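Local coordinates for putative uncharacterized protein tcp24 (Actinoplanes teichomyceticus, PDB 4Q38) that transfers long acyl chains from acyl-coenzyme A to the amino sugar of teicoplanin-type glycopeptide antibiotics, at residues Arg193-Leu198 with His211-Gly216; Leu277-Pro282 with Met330-Val335; Gly285-Asp290 with Gly325-Met330. All coordinates share one frame; numbering follows the deposited sequence.

How the interactions relate
All three contacts lie in the GNAT-like part of the chain, and together they show how one mixed sheet and its loops frame a ligand site. Interaction 1 is at the pocket itself: it joins two antiparallel strands and touches both the acylated glucosamine and coenzyme A. Interaction 2 ties the far edge of the same sheet, its centre about 19 Å from that of interaction 1, with nearest atoms about 7 Å apart. The segments of interaction 3 fall between those of interaction 2 along the chain, with Met330, whose side chain lies about 7 Å from coenzyme A, common to both; Pro282 CG meets His329 CB at 3.7 Å where they touch. Interaction 3 is farthest from interaction 1, about 24 Å between centres.

Interaction 1. Residues Arg193-Leu198 with His211-Gly216; sequences RLQFSL and HVPEWG. With TEC (2-amino-6-O-decanoyl-2-deoxy-beta-D-glucopyranose), chain E.
Gln195 and His211 form the last antiparallel pair of strands 194-200 and 206-211 at the acyl-sugar pocket of a GNAT-like fold, after which the second chain turns off into a loop. It is a hydrogen-bonded pair: Gln195 N gives to His211 O and His211 N to Gln195 O, both at 2.9 Å. Beside it, the imidazole and a serine hydroxyl meet: Ser197 OG lies in the ring plane, 2.8 Å from His211 NE2, in a hydrogen bond that would restrain the rotation of the ring, which Trp179 also meets edge-to-face. The serine torsion (chi1 55°) sets OG between its own backbone N and carbonyl carbon, facing the ring edge. His211 ND1 comes within 3.1 Å of C6 of the bound sugar TEC. The side chains of Gln195 and His211 cross at about a right angle, Gln195 OE1 3.4 Å from His211 CB, while CG and CD of the glutamine lie against the Pro213 ring. Farther along, Arg193 bends at chi2 and brings its guanidinium end-on to one carbonyl: NH1 and NH2 both bond to Pro213 O, NH1 at 2.9 Å, with the oxygen in the guanidinium plane. Trp215 O sits over one face of the group, and NH2 also bonds to Gly217 O, so the guanidinium bonds to two carbonyls of the loop close to coenzyme A. Between these ends, Leu194 CD2 packs on Val212 CG2. The Val212 backbone faces the ligands: its N donates to the decanoyl carbonyl OAW of the sugar at 2.9 Å (N-H...O 162°), and its O accepts from N4P of coenzyme A. Peptide groups of the strand end that hold both the pantetheine arm and the acyl carbonyl are characteristic of the acyl-CoA site of GNAT acyltransferases.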
loop_
_atom_site.group_PDB
_atom_site.type_symbol
_atom_site.label_atom_id
_atom_site.label_comp_id
_atom_site.label_asym_id
_atom_site.label_seq_id
_atom_site.Cartn_x
_atom_site.Cartn_y
_atom_site.Cartn_z
ATOM N N ARG A 193 14.860 4.358 2.785
ATOM C CA ARG A 193 13.854 5.332 2.330
ATOM C C ARG A 193 12.885 4.722 1.305
ATOM O O ARG A 193 11.713 5.096 1.252
ATOM C CB ARG A 193 14.528 6.594 1.751
ATOM C CG ARG A 193 13.571 7.750 1.435
ATOM C CD ARG A 193 12.848 8.188 2.703
ATOM N NE ARG A 193 11.708 9.088 2.481
ATOM C CZ ARG A 193 10.488 8.716 2.097
ATOM N NH1 ARG A 193 10.212 7.436 1.815
ATOM N NH2 ARG A 193 9.536 9.633 1.975
ATOM N N LEU A 194 13.385 3.788 0.498
ATOM C CA LEU A 194 12.575 3.172 -0.565
ATOM C C LEU A 194 12.123 1.764 -0.212
ATOM O O LEU A 194 12.763 1.080 0.586
ATOM C CB LEU A 194 13.394 3.082 -1.848
ATOM C CG LEU A 194 14.087 4.339 -2.354
ATOM C CD1 LEU A 194 14.891 3.942 -3.576
ATOM C CD2 LEU A 194 13.045 5.406 -2.677
ATOM N N GLN A 195 11.027 1.342 -0.844
ATOM C CA GLN A 195 10.572 -0.037 -0.824
ATOM C C GLN A 195 10.837 -0.701 -2.166
ATOM O O GLN A 195 10.870 -0.034 -3.206
ATOM C CB GLN A 195 9.064 -0.093 -0.607
ATOM C CG GLN A 195 8.571 0.421 0.732
ATOM C CD GLN A 195 7.124 0.843 0.633
ATOM O OE1 GLN A 195 6.708 1.368 -0.401
ATOM N NE2 GLN A 195 6.347 0.609 1.693
ATOM N N PHE A 196 11.005 -2.019 -2.130
ATOM C CA PHE A 196 11.184 -2.825 -3.343
ATOM C C PHE A 196 10.269 -4.032 -3.305
ATOM O O PHE A 196 10.202 -4.731 -2.299
ATOM C CB PHE A 196 12.645 -3.295 -3.480
ATOM C CG PHE A 196 13.625 -2.171 -3.650
ATOM C CD1 PHE A 196 13.904 -1.657 -4.907
ATOM C CD2 PHE A 196 14.245 -1.595 -2.540
ATOM C CE1 PHE A 196 14.791 -0.591 -5.068
ATOM C CE2 PHE A 196 15.138 -0.539 -2.693
ATOM C CZ PHE A 196 15.403 -0.027 -3.956
ATOM N N SER A 197 9.574 -4.271 -4.415
ATOM C CA SER A 197 8.724 -5.453 -4.547
ATOM C C SER A 197 9.291 -6.450 -5.564
ATOM O O SER A 197 9.822 -6.055 -6.601
ATOM C CB SER A 197 7.318 -5.053 -4.992
ATOM O OG SER A 197 7.403 -4.286 -6.180
ATOM N N LEU A 198 9.160 -7.734 -5.257
ATOM C CA LEU A 198 9.413 -8.791 -6.236
ATOM C C LEU A 198 8.397 -8.613 -7.353
ATOM O O LEU A 198 7.204 -8.507 -7.105
ATOM C CB LEU A 198 9.234 -10.167 -5.606
ATOM C CG LEU A 198 10.173 -10.574 -4.470
ATOM C CD1 LEU A 198 9.578 -11.748 -3.706
ATOM C CD2 LEU A 198 11.531 -10.944 -5.035
ATOM N N HIS A 211 9.258 1.698 -4.875
ATOM C CA HIS A 211 8.129 2.465 -4.346
ATOM C C HIS A 211 8.610 3.427 -3.285
ATOM O O HIS A 211 9.621 3.179 -2.632
ATOM C CB HIS A 211 7.061 1.534 -3.763
ATOM C CG HIS A 211 6.760 0.336 -4.627
ATOM N ND1 HIS A 211 5.817 0.352 -5.588
ATOM C CD2 HIS A 211 7.337 -0.931 -4.667
ATOM C CE1 HIS A 211 5.778 -0.845 -6.204
ATOM N NE2 HIS A 211 6.704 -1.632 -5.639
ATOM N N VAL A 212 7.886 4.530 -3.115
ATOM C CA VAL A 212 8.272 5.562 -2.157
ATOM C C VAL A 212 7.131 5.745 -1.153
ATOM O O VAL A 212 6.097 6.341 -1.482
ATOM C CB VAL A 212 8.609 6.916 -2.849
ATOM C CG1 VAL A 212 9.067 7.947 -1.813
ATOM C CG2 VAL A 212 9.681 6.741 -3.926
ATOM N N PRO A 213 7.293 5.201 0.059
ATOM C CA PRO A 213 6.304 5.455 1.100
ATOM C C PRO A 213 6.359 6.917 1.541
ATOM O O PRO A 213 7.390 7.584 1.390
ATOM C CB PRO A 213 6.729 4.526 2.242
ATOM C CG PRO A 213 8.164 4.215 1.991
ATOM C CD PRO A 213 8.398 4.336 0.516
ATOM N N GLU A 214 5.252 7.420 2.057
ATOM C CA GLU A 214 5.190 8.834 2.402
ATOM C C GLU A 214 6.087 9.136 3.599
ATOM O O GLU A 214 6.872 10.079 3.570
ATOM C CB GLU A 214 3.753 9.275 2.689
ATOM C CG GLU A 214 3.685 10.738 3.138
ATOM C CD GLU A 214 2.272 11.214 3.389
ATOM O OE1 GLU A 214 1.433 11.124 2.472
ATOM O OE2 GLU A 214 2.006 11.683 4.513
ATOM N N TRP A 215 5.988 8.315 4.639
ATOM C CA TRP A 215 6.743 8.567 5.871
ATOM C C TRP A 215 8.206 8.312 5.734
ATOM O O TRP A 215 8.624 7.371 5.060
ATOM C CB TRP A 215 6.184 7.732 7.010
ATOM C CG TRP A 215 4.898 8.283 7.568
ATOM C CD1 TRP A 215 4.163 9.378 7.112
ATOM C CD2 TRP A 215 4.136 7.757 8.700
ATOM N NE1 TRP A 215 3.043 9.570 7.880
ATOM C CE2 TRP A 215 2.962 8.625 8.845
ATOM C CE3 TRP A 215 4.301 6.691 9.575
ATOM C CZ2 TRP A 215 2.013 8.419 9.837
ATOM C CZ3 TRP A 215 3.336 6.491 10.569
ATOM C CH2 TRP A 215 2.222 7.339 10.696
ATOM N N GLY A 216 9.000 9.157 6.385
ATOM C CA GLY A 216 10.443 9.022 6.344
ATOM C C GLY A 216 11.148 10.255 5.823
ATOM O O GLY A 216 12.344 10.205 5.565
HETATM C CAV TEC E . 12.362 10.441 -8.913
HETATM C CAU TEC E . 12.493 9.404 -7.821
HETATM C CAT TEC E . 12.239 8.003 -8.312
HETATM C CAS TEC E . 11.037 7.931 -9.212
HETATM C CAR TEC E . 10.482 6.538 -9.191
HETATM C CAQ TEC E . 9.206 6.580 -8.433
HETATM C CAP TEC E . 8.523 5.260 -8.349
HETATM C CAO TEC E . 7.537 5.378 -7.236
HETATM C CAN TEC E . 6.388 4.471 -7.433
HETATM C CAM TEC E . 5.533 4.385 -6.195
HETATM O OAW TEC E . 5.863 4.918 -5.165
HETATM O O6 TEC E . 4.347 3.786 -6.406
HETATM C C6 TEC E . 3.903 2.743 -5.563
HETATM C C5 TEC E . 2.627 3.132 -4.775
HETATM O O5 TEC E . 1.631 2.158 -4.857
HETATM C C1 TEC E . 0.486 2.957 -4.449
HETATM O O1 TEC E . -0.686 2.681 -4.945
HETATM C C2 TEC E . 0.445 2.938 -2.947
HETATM N N2 TEC E . -0.701 3.724 -2.521
HETATM C C3 TEC E . 1.653 3.683 -2.624
HETATM O O3 TEC E . 1.748 3.356 -1.345
HETATM C C4 TEC E . 2.908 3.238 -3.328
HETATM O O4 TEC E . 3.794 4.181 -3.209
#

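Interaction 2. Residues Leu277-Pro282 with Met330-Val335; sequences LTDSAP and MRTGFV
Asp279 turns its carboxylate back between its own N and carbonyl carbon (chi1 56°), while Arg331 folds at chi2 (-63°) and chi3 (-58°), and the two bends bring the carboxylate against the NE side of the guanidinium. The resulting salt bridge is side-on: Arg331 NE reaches Asp279 OD1 at 3.0 Å, with a weaker bond to OD2, and NH2 also bonds to OD1. Both nitrogens come to OD1 from the same face of the carboxylate, above its plane, yet OD1 stays in the plane of the guanidinium. Arg331 NH2 adds a bond to the backbone Asp279 O at 3.0 Å, so one side chain grips both the acid and its main chain. Leu277 CD1 covers one face of the guanidinium and Pro282 CD the opposite one, 3.7 Å from Arg331 NH1, a sandwich that would restrict its rotation. This cluster lies where the short edge strand 276-277 pairs with the last strand, 331-336, which is inserted between it and strand 246-251, the GNAT arrangement. Leu277 and Gly333 form an antiparallel non-hydrogen-bonded pair, their CA atoms only 3.9 Å apart, an approach eased by the glycine. Next to it Thr278 N donates to Thr332 O at 2.8 Å, and the same oxygen receives a CH contact from Leu277 CA. Thr332 N makes a weak bond to Asp279 OD1; a water joins Asp279 OD2 to Thr332 OG1, which also bonds to Ser250. The methyl branch of Thr278, CG2, meets the edge of the Phe334 ring, 3.6 Å from Phe334 CD2.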
loop_
_atom_site.group_PDB
_atom_site.type_symbol
_atom_site.label_atom_id
_atom_site.label_comp_id
_atom_site.label_asym_id
_atom_site.label_seq_id
_atom_site.Cartn_x
_atom_site.Cartn_y
_atom_site.Cartn_z
ATOM N N LEU A 277 13.041 6.735 -19.119
ATOM C CA LEU A 277 11.607 6.550 -19.301
ATOM C C LEU A 277 11.364 5.626 -20.484
ATOM O O LEU A 277 12.037 5.740 -21.510
ATOM C CB LEU A 277 10.902 7.890 -19.511
ATOM C CG LEU A 277 11.048 8.915 -18.378
ATOM C CD1 LEU A 277 10.194 10.136 -18.688
ATOM C CD2 LEU A 277 10.671 8.301 -17.027
ATOM N N THR A 278 10.421 4.701 -20.333
ATOM C CA THR A 278 10.220 3.653 -21.339
ATOM C C THR A 278 8.860 3.727 -22.029
ATOM O O THR A 278 8.653 3.083 -23.056
ATOM C CB THR A 278 10.402 2.243 -20.733
ATOM O OG1 THR A 278 9.579 2.106 -19.565
ATOM C CG2 THR A 278 11.850 2.011 -20.354
ATOM N N ASP A 279 7.931 4.489 -21.459
ATOM C CA ASP A 279 6.641 4.717 -22.104
ATOM C C ASP A 279 6.726 5.893 -23.085
ATOM O O ASP A 279 7.619 6.747 -22.995
ATOM C CB ASP A 279 5.502 4.907 -21.082
ATOM C CG ASP A 279 5.766 6.038 -20.085
ATOM O OD1 ASP A 279 6.916 6.501 -19.965
ATOM O OD2 ASP A 279 4.812 6.465 -19.405
ATOM N N SER A 280 5.794 5.911 -24.028
ATOM C CA SER A 280 5.672 6.989 -24.993
ATOM C C SER A 280 5.238 8.267 -24.308
ATOM O O SER A 280 4.538 8.222 -23.289
ATOM C CB SER A 280 4.630 6.607 -26.040
ATOM O OG SER A 280 5.012 5.397 -26.663
ATOM N N ALA A 281 5.667 9.402 -24.859
ATOM C CA ALA A 281 5.117 10.697 -24.484
ATOM C C ALA A 281 3.585 10.590 -24.522
ATOM O O ALA A 281 3.031 10.244 -25.559
ATOM C CB ALA A 281 5.612 11.772 -25.450
ATOM N N PRO A 282 2.898 10.833 -23.389
ATOM C CA PRO A 282 1.448 10.628 -23.416
ATOM C C PRO A 282 0.708 11.725 -24.180
ATOM O O PRO A 282 1.239 12.822 -24.371
ATOM C CB PRO A 282 1.047 10.663 -21.934
ATOM C CG PRO A 282 2.319 10.494 -21.175
ATOM C CD PRO A 282 3.382 11.115 -22.027
ATOM N N MET A 330 1.232 9.791 -15.342
ATOM C CA MET A 330 2.109 8.776 -14.774
ATOM C C MET A 330 3.112 8.374 -15.840
ATOM O O MET A 330 2.736 8.128 -16.983
ATOM C CB MET A 330 1.312 7.544 -14.351
ATOM C CG MET A 330 2.148 6.504 -13.613
ATOM S SD MET A 330 1.255 4.964 -13.292
ATOM C CE MET A 330 1.321 4.190 -14.910
ATOM N N ARG A 331 4.387 8.318 -15.481
ATOM C CA ARG A 331 5.387 7.843 -16.435
ATOM C C ARG A 331 6.104 6.641 -15.845
ATOM O O ARG A 331 6.139 6.468 -14.624
ATOM C CB ARG A 331 6.375 8.951 -16.820
ATOM C CG ARG A 331 5.743 10.181 -17.483
ATOM C CD ARG A 331 5.071 9.884 -18.823
ATOM N NE ARG A 331 5.976 9.299 -19.816
ATOM C CZ ARG A 331 6.774 9.996 -20.625
ATOM N NH1 ARG A 331 6.799 11.324 -20.579
ATOM N NH2 ARG A 331 7.554 9.358 -21.479
ATOM N N THR A 332 6.651 5.811 -16.727
ATOM C CA THR A 332 7.289 4.570 -16.346
ATOM C C THR A 332 8.730 4.573 -16.835
ATOM O O THR A 332 9.015 5.002 -17.952
ATOM C CB THR A 332 6.515 3.368 -16.931
ATOM O OG1 THR A 332 5.243 3.282 -16.286
ATOM C CG2 THR A 332 7.256 2.056 -16.723
ATOM N N GLY A 333 9.635 4.112 -15.982
ATOM C CA GLY A 333 11.035 4.045 -16.337
ATOM C C GLY A 333 11.768 3.030 -15.496
ATOM O O GLY A 333 11.167 2.350 -14.655
ATOM N N PHE A 334 13.075 2.938 -15.727
ATOM C CA PHE A 334 13.929 2.009 -15.003
ATOM C C PHE A 334 15.258 2.643 -14.615
ATOM O O PHE A 334 15.683 3.652 -15.196
ATOM C CB PHE A 334 14.191 0.743 -15.833
ATOM C CG PHE A 334 15.141 0.959 -16.996
ATOM C CD1 PHE A 334 16.521 0.839 -16.826
ATOM C CD2 PHE A 334 14.654 1.285 -18.256
ATOM C CE1 PHE A 334 17.393 1.041 -17.894
ATOM C CE2 PHE A 334 15.524 1.482 -19.333
ATOM C CZ PHE A 334 16.895 1.362 -19.149
ATOM N N VAL A 335 15.896 2.030 -13.619
ATOM C CA VAL A 335 17.289 2.281 -13.282
ATOM C C VAL A 335 17.936 0.925 -13.024
ATOM O O VAL A 335 17.333 0.050 -12.411
ATOM C CB VAL A 335 17.452 3.202 -12.038
ATOM C CG1 VAL A 335 17.104 4.644 -12.378
ATOM C CG2 VAL A 335 16.605 2.723 -10.861
HETATM O O HOH W 1 3.423 4.955 -17.259
#

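Interaction 3. Residues Gly285-Asp290 with Gly325-Met330; sequences GNADGD and GRHWHM
A type I turn from Ala287 to Asp290 presses its backbone on the extended chain 327-329, bringing Gly289 CA within 4.2 Å of His329 CA and 3.2 Å of Trp328 O, an approach for which a residue without a side chain is well suited. Asp290 carries the polar end of the contact. With CG beside its backbone N (chi1 -71°), its OD1 takes the Trp328 N-H at 2.7 Å, the N-H...O angle a nearly straight 165°. Asp290 OD2 lies at the edge of the imidazole, 2.9 Å from His327 CD2, the carboxylate and ring planes about 35° apart. One face of that ring is met by a methyl group, a CH-pi contact with Ala287 CB 4.0 Å from the centroid of the His327 ring, and His327 ND1 bonds to Pro284 O, a second restraint on the ring. Asp290 lies in the first part of helix 290-298, which carries Phe296 of the coenzyme A site, while Gly325 ends helix 313-323 with a Schellman motif; the contact thus joins the start of one helix to the chain leaving the next, on its way to the last strand of the GNAT sheet. The Trp328 indole turns away from the turn toward helix 313-323, where NE1 bonds to Val318 O. At the other end the backbone Asn286 O lies in the plane of the His329 ring, 3.0 Å from His329 CE1, and 3.5 Å from His327 CB.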
loop_
_atom_site.group_PDB
_atom_site.type_symbol
_atom_site.label_atom_id
_atom_site.label_comp_id
_atom_site.label_asym_id
_atom_site.label_seq_id
_atom_site.Cartn_x
_atom_site.Cartn_y
_atom_site.Cartn_z
ATOM N N GLY A 285 -4.203 15.372 -23.984
ATOM C CA GLY A 285 -5.589 15.315 -23.526
ATOM C C GLY A 285 -5.898 14.185 -22.559
ATOM O O GLY A 285 -6.991 14.136 -21.994
ATOM N N ASN A 286 -4.941 13.279 -22.365
ATOM C CA ASN A 286 -5.126 12.145 -21.463
ATOM C C ASN A 286 -5.097 12.576 -19.991
ATOM O O ASN A 286 -4.067 13.016 -19.481
ATOM C CB ASN A 286 -4.077 11.068 -21.752
ATOM C CG ASN A 286 -4.374 9.757 -21.046
ATOM O OD1 ASN A 286 -4.764 8.776 -21.677
ATOM N ND2 ASN A 286 -4.194 9.735 -19.737
ATOM N N ALA A 287 -6.238 12.449 -19.321
ATOM C CA ALA A 287 -6.398 12.940 -17.951
ATOM C C ALA A 287 -6.228 11.863 -16.866
ATOM O O ALA A 287 -6.496 12.123 -15.689
ATOM C CB ALA A 287 -7.747 13.635 -17.800
ATOM N N ASP A 288 -5.769 10.671 -17.260
ATOM C CA ASP A 288 -5.658 9.522 -16.346
ATOM C C ASP A 288 -4.726 9.738 -15.149
ATOM O O ASP A 288 -4.927 9.129 -14.099
ATOM C CB ASP A 288 -5.225 8.253 -17.097
ATOM C CG ASP A 288 -6.251 7.789 -18.122
ATOM O OD1 ASP A 288 -7.337 8.401 -18.223
ATOM O OD2 ASP A 288 -5.962 6.803 -18.835
ATOM N N GLY A 289 -3.717 10.595 -15.308
ATOM C CA GLY A 289 -2.701 10.803 -14.272
ATOM C C GLY A 289 -3.010 11.893 -13.265
ATOM O O GLY A 289 -2.308 12.037 -12.263
ATOM N N ASP A 290 -4.061 12.663 -13.525
ATOM C CA ASP A 290 -4.469 13.738 -12.635
ATOM C C ASP A 290 -4.852 13.257 -11.227
ATOM O O ASP A 290 -4.446 13.855 -10.231
ATOM C CB ASP A 290 -5.627 14.526 -13.255
ATOM C CG ASP A 290 -5.195 15.369 -14.455
ATOM O OD1 ASP A 290 -3.982 15.474 -14.740
ATOM O OD2 ASP A 290 -6.081 15.937 -15.119
ATOM N N GLY A 325 -5.601 24.159 -17.907
ATOM C CA GLY A 325 -6.234 23.228 -18.835
ATOM C C GLY A 325 -5.322 22.082 -19.234
ATOM O O GLY A 325 -5.589 21.381 -20.209
ATOM N N ARG A 326 -4.253 21.881 -18.469
ATOM C CA ARG A 326 -3.255 20.866 -18.798
ATOM C C ARG A 326 -3.352 19.654 -17.860
ATOM O O ARG A 326 -4.038 19.715 -16.840
ATOM C CB ARG A 326 -1.859 21.499 -18.806
ATOM C CG ARG A 326 -1.789 22.744 -19.691
ATOM C CD ARG A 326 -0.499 23.512 -19.491
ATOM N NE ARG A 326 0.644 22.738 -19.966
ATOM C CZ ARG A 326 1.908 23.066 -19.746
ATOM N NH1 ARG A 326 2.878 22.291 -20.218
ATOM N NH2 ARG A 326 2.203 24.164 -19.056
ATOM N N HIS A 327 -2.684 18.556 -18.224
ATOM C CA HIS A 327 -2.832 17.278 -17.513
ATOM C C HIS A 327 -1.524 16.670 -17.087
ATOM O O HIS A 327 -0.501 16.815 -17.769
ATOM C CB HIS A 327 -3.622 16.271 -18.351
ATOM C CG HIS A 327 -5.030 16.721 -18.676
ATOM N ND1 HIS A 327 -5.448 16.935 -19.941
ATOM C CD2 HIS A 327 -6.110 17.015 -17.850
ATOM C CE1 HIS A 327 -6.735 17.341 -19.925
ATOM N NE2 HIS A 327 -7.139 17.393 -18.646
ATOM N N TRP A 328 -1.567 15.983 -15.947
ATOM C CA TRP A 328 -0.418 15.274 -15.387
ATOM C C TRP A 328 -0.467 13.828 -15.785
ATOM O O TRP A 328 -1.550 13.250 -15.893
ATOM C CB TRP A 328 -0.416 15.399 -13.872
ATOM C CG TRP A 328 -0.190 16.803 -13.352
ATOM C CD1 TRP A 328 -1.129 17.669 -12.791
ATOM C CD2 TRP A 328 1.077 17.544 -13.318
ATOM N NE1 TRP A 328 -0.542 18.857 -12.418
ATOM C CE2 TRP A 328 0.779 18.847 -12.711
ATOM C CE3 TRP A 328 2.386 17.266 -13.710
ATOM C CZ2 TRP A 328 1.763 19.812 -12.518
ATOM C CZ3 TRP A 328 3.364 18.248 -13.519
ATOM C CH2 TRP A 328 3.061 19.490 -12.933
ATOM N N HIS A 329 0.703 13.222 -16.002
ATOM C CA HIS A 329 0.772 11.846 -16.481
ATOM C C HIS A 329 1.691 10.998 -15.663
ATOM O O HIS A 329 2.808 11.409 -15.330
ATOM C CB HIS A 329 1.227 11.799 -17.939
ATOM C CG HIS A 329 0.511 12.782 -18.833
ATOM N ND1 HIS A 329 -0.825 12.751 -19.020
ATOM C CD2 HIS A 329 0.993 13.850 -19.593
ATOM C CE1 HIS A 329 -1.185 13.751 -19.853
ATOM N NE2 HIS A 329 -0.071 14.423 -20.204
ATOM N N MET A 330 1.232 9.791 -15.342
ATOM C CA MET A 330 2.109 8.776 -14.774
ATOM C C MET A 330 3.112 8.374 -15.840
ATOM O O MET A 330 2.736 8.128 -16.983
ATOM C CB MET A 330 1.312 7.544 -14.351
ATOM C CG MET A 330 2.148 6.504 -13.613
ATOM S SD MET A 330 1.255 4.964 -13.292
ATOM C CE MET A 330 1.321 4.190 -14.910
#